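Local coordinates for protein bifunctional endomannanase/endoglucanase (Caldanaerobius polysaccharolyticus, PDB 3W0K) that probably hydrolyses internal beta-linkages of mannan and cellulose-type polysaccharides, as a bifunctional endomannanase/endoglucanase with the beta/alpha barrel of glycoside hydrolase family 5, at residues 71-76 and 127-132; 198-203 and 230-235. All blocks are in the same frame, centred on the assembly; numbering follows the deposited sequence.

Contact 1 (71-76 and 127-132); sequences ECSARN and SKFLSF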
ATOM      1  N   GLU A  71     -15.357  12.348   1.039  1.00 11.43           N
ATOM      2  CA  GLU A  71     -14.453  13.379   0.546  1.00 11.82           C
ATOM      3  C   GLU A  71     -13.667  12.941  -0.690  1.00 12.12           C
ATOM      4  O   GLU A  71     -13.413  13.747  -1.584  1.00 11.95           O
ATOM      5  CB  GLU A  71     -13.529  13.869   1.663  1.00 13.03           C
ATOM      6  CG  GLU A  71     -14.268  14.502   2.852  1.00 14.41           C
ATOM      7  CD  GLU A  71     -15.091  15.739   2.496  1.00 17.29           C
ATOM      8  OE1 GLU A  71     -14.874  16.345   1.424  1.00 18.16           O
ATOM      9  OE2 GLU A  71     -15.963  16.117   3.308  1.00 21.34           O
ATOM     10  N   CYS A  72     -13.303  11.663  -0.762  1.00 11.10           N
ATOM     11  CA  CYS A  72     -12.583  11.160  -1.929  1.00 11.18           C
ATOM     12  C   CYS A  72     -13.523  11.141  -3.136  1.00 11.10           C
ATOM     13  O   CYS A  72     -13.185  11.654  -4.204  1.00 10.99           O
ATOM     14  CB  CYS A  72     -12.036   9.752  -1.672  1.00 10.90           C
ATOM     15  SG  CYS A  72     -10.560   9.704  -0.630  1.00 11.66           S
ATOM     16  N   SER A  73     -14.712  10.574  -2.952  1.00 11.35           N
ATOM     17  CA  SER A  73     -15.697  10.487  -4.028  1.00 11.31           C
ATOM     18  C   SER A  73     -16.102  11.852  -4.581  1.00 11.08           C
ATOM     19  O   SER A  73     -16.267  12.009  -5.793  1.00 12.43           O
ATOM     20  CB  SER A  73     -16.942   9.726  -3.559  1.00 11.98           C
ATOM     21  OG  SER A  73     -16.662   8.347  -3.391  1.00 14.67           O
ATOM     22  N   ALA A  74     -16.232  12.839  -3.700  1.00 11.42           N
ATOM     23  CA  ALA A  74     -16.617  14.187  -4.113  1.00 11.61           C
ATOM     24  C   ALA A  74     -15.602  14.802  -5.075  1.00 13.30           C
ATOM     25  O   ALA A  74     -15.955  15.632  -5.915  1.00 14.40           O
ATOM     26  CB  ALA A  74     -16.788  15.080  -2.894  1.00 12.41           C
ATOM     27  N   ARG A  75     -14.351  14.363  -4.964  1.00 12.01           N
ATOM     28  CA  ARG A  75     -13.261  14.866  -5.798  1.00 12.48           C
ATOM     29  C   ARG A  75     -12.823  13.886  -6.888  1.00 13.22           C
ATOM     30  O   ARG A  75     -11.714  13.994  -7.425  1.00 14.25           O
ATOM     31  CB  ARG A  75     -12.070  15.228  -4.909  1.00 12.77           C
ATOM     32  CG  ARG A  75     -12.367  16.329  -3.915  1.00 12.92           C
ATOM     33  CD  ARG A  75     -11.307  16.402  -2.833  1.00 14.08           C
ATOM     34  NE  ARG A  75     -11.547  17.524  -1.930  1.00 14.34           N
ATOM     35  CZ  ARG A  75     -12.474  17.548  -0.980  1.00 15.70           C
ATOM     36  NH1 ARG A  75     -13.263  16.500  -0.786  1.00 15.14           N
ATOM     37  NH2 ARG A  75     -12.641  18.641  -0.248  1.00 18.45           N
ATOM     38  N   ASN A  76     -13.694  12.930  -7.212  1.00 13.19           N
ATOM     39  CA  ASN A  76     -13.416  11.923  -8.236  1.00 12.83           C
ATOM     40  C   ASN A  76     -12.138  11.134  -7.953  1.00 11.70           C
ATOM     41  O   ASN A  76     -11.343  10.860  -8.852  1.00 13.43           O
ATOM     42  CB  ASN A  76     -13.357  12.562  -9.629  1.00 15.90           C
ATOM     43  CG  ASN A  76     -14.728  12.957 -10.150  1.00 20.12           C
ATOM     44  OD1 ASN A  76     -15.748  12.440  -9.699  1.00 20.53           O
ATOM     45  ND2 ASN A  76     -14.754  13.863 -11.122  1.00 23.71           N
ATOM     46  N   SER A 127     -17.455   0.237  -7.433  1.00 11.96           N
ATOM     47  CA  SER A 127     -16.033  -0.063  -7.331  1.00 12.27           C
ATOM     48  C   SER A 127     -15.209   1.022  -8.010  1.00 11.92           C
ATOM     49  O   SER A 127     -13.990   1.069  -7.871  1.00 12.38           O
ATOM     50  CB  SER A 127     -15.721  -1.434  -7.920  1.00 14.34           C
ATOM     51  OG  SER A 127     -16.217  -2.440  -7.059  1.00 15.42           O
ATOM     52  N   LYS A 128     -15.882   1.892  -8.756  1.00 12.88           N
ATOM     53  CA  LYS A 128     -15.208   3.006  -9.402  1.00 11.48           C
ATOM     54  C   LYS A 128     -14.671   3.902  -8.281  1.00 11.09           C
ATOM     55  O   LYS A 128     -13.595   4.488  -8.400  1.00 10.66           O
ATOM     56  CB  LYS A 128     -16.206   3.786 -10.266  1.00 13.96           C
ATOM     57  CG  LYS A 128     -15.646   5.028 -10.927  1.00 17.66           C
ATOM     58  CD  LYS A 128     -16.663   5.619 -11.888  1.00 20.58           C
ATOM     59  CE  LYS A 128     -16.159   6.909 -12.506  1.00 22.39           C
ATOM     60  NZ  LYS A 128     -17.092   7.398 -13.559  1.00 25.74           N
ATOM     61  N   PHE A 129     -15.390   3.917  -7.159  1.00 10.77           N
ATOM     62  CA  PHE A 129     -15.030   4.746  -6.013  1.00 10.10           C
ATOM     63  C   PHE A 129     -14.476   4.030  -4.782  1.00  9.35           C
ATOM     64  O   PHE A 129     -13.873   4.672  -3.922  1.00  9.91           O
ATOM     65  CB  PHE A 129     -16.241   5.586  -5.592  1.00 11.36           C
ATOM     66  CG  PHE A 129     -16.637   6.621  -6.602  1.00 12.96           C
ATOM     67  CD1 PHE A 129     -15.978   7.842  -6.649  1.00 12.96           C
ATOM     68  CD2 PHE A 129     -17.662   6.375  -7.511  1.00 13.44           C
ATOM     69  CE1 PHE A 129     -16.329   8.810  -7.589  1.00 13.28           C
ATOM     70  CE2 PHE A 129     -18.022   7.336  -8.457  1.00 13.92           C
ATOM     71  CZ  PHE A 129     -17.352   8.555  -8.493  1.00 13.36           C
ATOM     72  N   LEU A 130     -14.666   2.716  -4.687  1.00  8.85           N
ATOM     73  CA  LEU A 130     -14.198   1.994  -3.506  1.00  9.15           C
ATOM     74  C   LEU A 130     -13.745   0.561  -3.750  1.00  9.68           C
ATOM     75  O   LEU A 130     -14.438  -0.220  -4.402  1.00  8.92           O
ATOM     76  CB  LEU A 130     -15.303   1.997  -2.438  1.00 10.18           C
ATOM     77  CG  LEU A 130     -15.086   1.220  -1.136  1.00  9.64           C
ATOM     78  CD1 LEU A 130     -13.983   1.857  -0.303  1.00 11.66           C
ATOM     79  CD2 LEU A 130     -16.390   1.198  -0.357  1.00 11.12           C
ATOM     80  N   SER A 131     -12.574   0.226  -3.210  1.00  9.68           N
ATOM     81  CA  SER A 131     -12.031  -1.126  -3.303  1.00  8.87           C
ATOM     82  C   SER A 131     -11.515  -1.541  -1.925  1.00  8.04           C
ATOM     83  O   SER A 131     -11.236  -0.687  -1.078  1.00  8.92           O
ATOM     84  CB  SER A 131     -10.917  -1.221  -4.355  1.00  9.68           C
ATOM     85  OG  SER A 131      -9.818  -0.384  -4.049  1.00 10.55           O
ATOM     86  N   PHE A 132     -11.425  -2.851  -1.702  1.00  8.37           N
ATOM     87  CA  PHE A 132     -10.959  -3.411  -0.433  1.00  8.53           C
ATOM     88  C   PHE A 132      -9.628  -4.136  -0.622  1.00  7.74           C
ATOM     89  O   PHE A 132      -9.560  -5.108  -1.372  1.00  8.07           O
ATOM     90  CB  PHE A 132     -11.969  -4.440   0.104  1.00  9.23           C
ATOM     91  CG  PHE A 132     -13.296  -3.864   0.540  1.00  9.27           C
ATOM     92  CD1 PHE A 132     -13.490  -2.493   0.682  1.00  9.89           C
ATOM     93  CD2 PHE A 132     -14.354  -4.723   0.834  1.00  9.84           C
ATOM     94  CE1 PHE A 132     -14.718  -1.985   1.114  1.00 10.47           C
ATOM     95  CE2 PHE A 132     -15.583  -4.225   1.267  1.00 10.38           C
ATOM     96  CZ  PHE A 132     -15.765  -2.854   1.406  1.00  9.45           C
TER
HETATM   97  O   HOH W   1     -14.111   7.464  -3.293  1.00 12.72           O

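Contact 2 (198-203 and 230-235); sequences YQPMAL and KVWNKD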
ATOM      1  N   TYR A 198       9.772  -0.658  -3.703  1.00  9.86           N
ATOM      2  CA  TYR A 198      10.737  -0.308  -2.669  1.00  9.66           C
ATOM      3  C   TYR A 198      12.102  -0.941  -2.905  1.00  9.61           C
ATOM      4  O   TYR A 198      13.005  -0.778  -2.091  1.00 12.04           O
ATOM      5  CB  TYR A 198      10.229  -0.741  -1.292  1.00 10.02           C
ATOM      6  CG  TYR A 198       9.041   0.033  -0.766  1.00 10.23           C
ATOM      7  CD1 TYR A 198       9.053   1.429  -0.727  1.00  9.40           C
ATOM      8  CD2 TYR A 198       7.934  -0.630  -0.241  1.00 11.04           C
ATOM      9  CE1 TYR A 198       7.993   2.142  -0.168  1.00 10.67           C
ATOM     10  CE2 TYR A 198       6.870   0.073   0.321  1.00 10.07           C
ATOM     11  CZ  TYR A 198       6.910   1.456   0.356  1.00  9.36           C
ATOM     12  OH  TYR A 198       5.881   2.159   0.945  1.00 10.73           O
ATOM     13  N   GLN A 199      12.243  -1.691  -3.993  1.00 11.21           N
ATOM     14  CA  GLN A 199      13.512  -2.338  -4.297  1.00 11.19           C
ATOM     15  C   GLN A 199      14.391  -1.472  -5.190  1.00 11.89           C
ATOM     16  O   GLN A 199      13.911  -0.877  -6.151  1.00 12.52           O
ATOM     17  CB  GLN A 199      13.282  -3.698  -4.959  1.00 11.85           C
ATOM     18  CG  GLN A 199      12.553  -4.709  -4.077  1.00 12.11           C
ATOM     19  CD  GLN A 199      13.265  -4.998  -2.756  1.00 13.75           C
ATOM     20  OE1 GLN A 199      14.443  -4.680  -2.576  1.00 13.48           O
ATOM     21  NE2 GLN A 199      12.542  -5.607  -1.827  1.00 14.15           N
ATOM     22  N   PRO A 200      15.697  -1.400  -4.882  1.00 13.52           N
ATOM     23  CA  PRO A 200      16.358  -2.079  -3.762  1.00 13.58           C
ATOM     24  C   PRO A 200      16.139  -1.391  -2.417  1.00 13.65           C
ATOM     25  O   PRO A 200      16.256  -0.170  -2.307  1.00 12.93           O
ATOM     26  CB  PRO A 200      17.830  -2.041  -4.171  1.00 14.15           C
ATOM     27  CG  PRO A 200      17.931  -0.732  -4.891  1.00 14.34           C
ATOM     28  CD  PRO A 200      16.689  -0.733  -5.751  1.00 13.64           C
ATOM     29  N   MET A 201      15.835  -2.186  -1.392  1.00 14.14           N
ATOM     30  CA  MET A 201      15.606  -1.654  -0.049  1.00 14.33           C
ATOM     31  C   MET A 201      16.815  -0.887   0.482  1.00 15.27           C
ATOM     32  O   MET A 201      16.668   0.034   1.283  1.00 15.09           O
ATOM     33  CB  MET A 201      15.244  -2.783   0.918  1.00 15.27           C
ATOM     34  CG  MET A 201      13.877  -3.407   0.690  1.00 16.23           C
ATOM     35  SD  MET A 201      12.521  -2.314   1.163  1.00 17.80           S
ATOM     36  CE  MET A 201      12.437  -2.624   2.922  1.00 17.67           C
ATOM     37  N   ALA A 202      18.007  -1.270   0.025  1.00 15.85           N
ATOM     38  CA  ALA A 202      19.247  -0.619   0.438  1.00 17.67           C
ATOM     39  C   ALA A 202      19.249   0.860   0.065  1.00 16.94           C
ATOM     40  O   ALA A 202      19.968   1.661   0.665  1.00 19.46           O
ATOM     41  CB  ALA A 202      20.439  -1.314  -0.195  1.00 17.93           C
ATOM     42  N   LEU A 203      18.440   1.212  -0.929  1.00 15.84           N
ATOM     43  CA  LEU A 203      18.335   2.591  -1.385  1.00 15.57           C
ATOM     44  C   LEU A 203      17.102   3.277  -0.800  1.00 14.86           C
ATOM     45  O   LEU A 203      17.213   4.313  -0.147  1.00 14.81           O
ATOM     46  CB  LEU A 203      18.295   2.632  -2.920  1.00 15.22           C
ATOM     47  CG  LEU A 203      18.285   3.981  -3.653  1.00 16.61           C
ATOM     48  CD1 LEU A 203      18.835   3.787  -5.051  1.00 14.90           C
ATOM     49  CD2 LEU A 203      16.882   4.572  -3.712  1.00 16.12           C
ATOM     50  N   LYS A 230      24.250  -8.664  -5.238  1.00 29.65           N
ATOM     51  CA  LYS A 230      23.559  -8.441  -6.503  1.00 28.50           C
ATOM     52  C   LYS A 230      23.623  -6.973  -6.914  1.00 26.48           C
ATOM     53  O   LYS A 230      23.507  -6.079  -6.076  1.00 25.93           O
ATOM     54  CB  LYS A 230      22.099  -8.892  -6.391  1.00 30.33           C
ATOM     55  CG  LYS A 230      21.260  -8.624  -7.634  1.00 32.73           C
ATOM     56  CD  LYS A 230      19.830  -9.117  -7.462  1.00 34.80           C
ATOM     57  CE  LYS A 230      19.749 -10.634  -7.488  1.00 36.71           C
ATOM     58  NZ  LYS A 230      20.170 -11.185  -8.810  1.00 38.71           N
ATOM     59  N   VAL A 231      23.826  -6.739  -8.207  1.00 24.41           N
ATOM     60  CA  VAL A 231      23.903  -5.386  -8.756  1.00 23.09           C
ATOM     61  C   VAL A 231      22.510  -4.909  -9.161  1.00 20.87           C
ATOM     62  O   VAL A 231      21.826  -5.566  -9.948  1.00 22.35           O
ATOM     63  CB  VAL A 231      24.840  -5.341  -9.987  1.00 22.94           C
ATOM     64  CG1 VAL A 231      24.873  -3.939 -10.580  1.00 24.00           C
ATOM     65  CG2 VAL A 231      26.238  -5.784  -9.594  1.00 23.77           C
ATOM     66  N   TRP A 232      22.090  -3.770  -8.617  1.00 19.58           N
ATOM     67  CA  TRP A 232      20.775  -3.220  -8.922  1.00 17.63           C
ATOM     68  C   TRP A 232      20.770  -2.068  -9.920  1.00 16.80           C
ATOM     69  O   TRP A 232      21.434  -1.052  -9.728  1.00 16.83           O
ATOM     70  CB  TRP A 232      20.051  -2.798  -7.640  1.00 17.19           C
ATOM     71  CG  TRP A 232      19.512  -3.956  -6.859  1.00 16.87           C
ATOM     72  CD1 TRP A 232      20.190  -4.726  -5.961  1.00 18.11           C
ATOM     73  CD2 TRP A 232      18.182  -4.489  -6.923  1.00 17.03           C
ATOM     74  NE1 TRP A 232      19.368  -5.708  -5.461  1.00 18.12           N
ATOM     75  CE2 TRP A 232      18.130  -5.587  -6.034  1.00 17.02           C
ATOM     76  CE3 TRP A 232      17.031  -4.148  -7.647  1.00 17.55           C
ATOM     77  CZ2 TRP A 232      16.971  -6.349  -5.850  1.00 16.16           C
ATOM     78  CZ3 TRP A 232      15.878  -4.905  -7.465  1.00 16.07           C
ATOM     79  CH2 TRP A 232      15.859  -5.994  -6.571  1.00 18.26           C
ATOM     80  N   ASN A 233      20.004  -2.260 -10.986  1.00 16.29           N
ATOM     81  CA  ASN A 233      19.828  -1.273 -12.048  1.00 16.76           C
ATOM     82  C   ASN A 233      18.466  -1.537 -12.684  1.00 17.02           C
ATOM     83  O   ASN A 233      17.704  -2.369 -12.183  1.00 14.67           O
ATOM     84  CB  ASN A 233      20.961  -1.361 -13.086  1.00 17.16           C
ATOM     85  CG  ASN A 233      21.203  -2.774 -13.584  1.00 18.21           C
ATOM     86  OD1 ASN A 233      20.269  -3.504 -13.912  1.00 17.16           O
ATOM     87  ND2 ASN A 233      22.473  -3.160 -13.662  1.00 20.19           N
ATOM     88  N   LYS A 234      18.152  -0.852 -13.780  1.00 15.17           N
ATOM     89  CA  LYS A 234      16.856  -1.042 -14.426  1.00 15.09           C
ATOM     90  C   LYS A 234      16.617  -2.485 -14.878  1.00 14.48           C
ATOM     91  O   LYS A 234      15.498  -2.990 -14.781  1.00 14.93           O
ATOM     92  CB  LYS A 234      16.678  -0.074 -15.596  1.00 14.28           C
ATOM     93  CG  LYS A 234      15.238   0.035 -16.079  1.00 15.65           C
ATOM     94  CD  LYS A 234      15.084   1.116 -17.132  1.00 15.06           C
ATOM     95  CE  LYS A 234      13.648   1.209 -17.610  1.00 16.14           C
ATOM     96  NZ  LYS A 234      13.467   2.295 -18.610  1.00 16.79           N
ATOM     97  N   ASP A 235      17.668  -3.152 -15.351  1.00 15.42           N
ATOM     98  CA  ASP A 235      17.551  -4.542 -15.791  1.00 16.20           C
ATOM     99  C   ASP A 235      17.202  -5.449 -14.614  1.00 15.76           C
ATOM    100  O   ASP A 235      16.428  -6.396 -14.761  1.00 16.50           O
ATOM    101  CB  ASP A 235      18.851  -5.025 -16.448  1.00 18.60           C
ATOM    102  CG  ASP A 235      19.033  -4.495 -17.863  1.00 22.47           C
ATOM    103  OD1 ASP A 235      18.042  -4.053 -18.482  1.00 23.84           O
ATOM    104  OD2 ASP A 235      20.176  -4.540 -18.368  1.00 24.48           O
TER

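Contact 1 (71-76 and 127-132)
On the outside of the beta/alpha barrel, the C-terminal turn of helix 62-74 meets the loop that leads into barrel strand 130-133, where F129 packs chiefly on S73. The hydroxyl of S73 sits obliquely to the phenyl ring, with OG 3.4 Å from CD1 of F129. CB of S73 also lies against this ring, 3.7 Å from CD1 of F129. The F129 side chain has CG anti to its own carbonyl carbon (chi1 -67°), which carries the ring to the helix end. There CE1 of F129 comes 4.2 Å from OD1 of N76, which meets the ring at its edge, near its plane. N76, with positive phi, is the C' residue of a Schellman motif that ends the helix, and its N donates to O of S73. A water links S73 and F129: OG of S73 donates to it at 2.7 Å, and it donates to O of F129 at 2.9 Å. On the helix itself, NH1 of R75 forms a salt bridge with OE1 of E71 (2.7 Å), using the anti lone pair of that oxygen, and also donates to O of E71. NE of R75 makes a further salt bridge with OD1 of D29, on helix 25-33. With an alanine in place of F129, the ring beside S73 and N76 would be gone, which would probably open a gap between the helix end and the loop. The contact thus sets an aromatic ring against a serine side chain and an amide oxygen, and its polar link runs through the water, without a direct bond.

Contact 2 (198-203 and 230-235)
Just beyond barrel strand 192-197, the short turn that starts helix 201-204 rests against the tryptophan at the end of the two-stranded antiparallel sheet 225-227/230-232. P200 and W232 form a CH-pi contact: CB of P200 lies over one face of the indole, 3.7 Å from the centroid of the five-membered ring and 14° off its normal. CG of P200 reaches back to CB of W232 at 4.0 Å, while CD of P200 is 3.9 Å from CE3 of W232. W232 has CG anti to its carbonyl carbon (chi1 -75°), bringing the indole up to the proline. The peptide bond before P200 is cis, and both Q199 and P200 direct their CB atoms toward the tryptophan; CB of Q199 approaches the far end of the indole obliquely, 3.8 Å from CZ3 of W232. This turn follows the sixth strand of the (beta/alpha)8 barrel, and P200 is the N-cap residue of the helix, its O accepting from N of L203. The Q199 side chain bends at chi2 and folds back over the turn, where OE1 accepts from N of M201 at 3.1 Å, the donor standing above the carbonyl plane. W227, on the partner strand, touches both Q199 and P200 and meets W232 with the ring planes at about 45°. W273 of helix 267-284 packs on P200 and donates from NE1 to O of Q199.

Overall arrangement
Contacts 1 and 2 follow one another along the chain, the first closing before the second opens, and they stand on opposite sides of the chain's centre. Their centres are 33 Å apart and their nearest atoms about 17 Å, so they do not touch. Contact 1 lies at the entry to the fourth barrel strand, 130-133, whereas contact 2 follows the exit of the sixth, 192-197. In TIM-barrel enzymes catalytic residues lie at the C-terminal ends of the strands, the end from which segment 198-203 leaves; there Y198 hydrogen-bonds E258 on strand 254-259. Contact 1 belongs to the other end of the barrel.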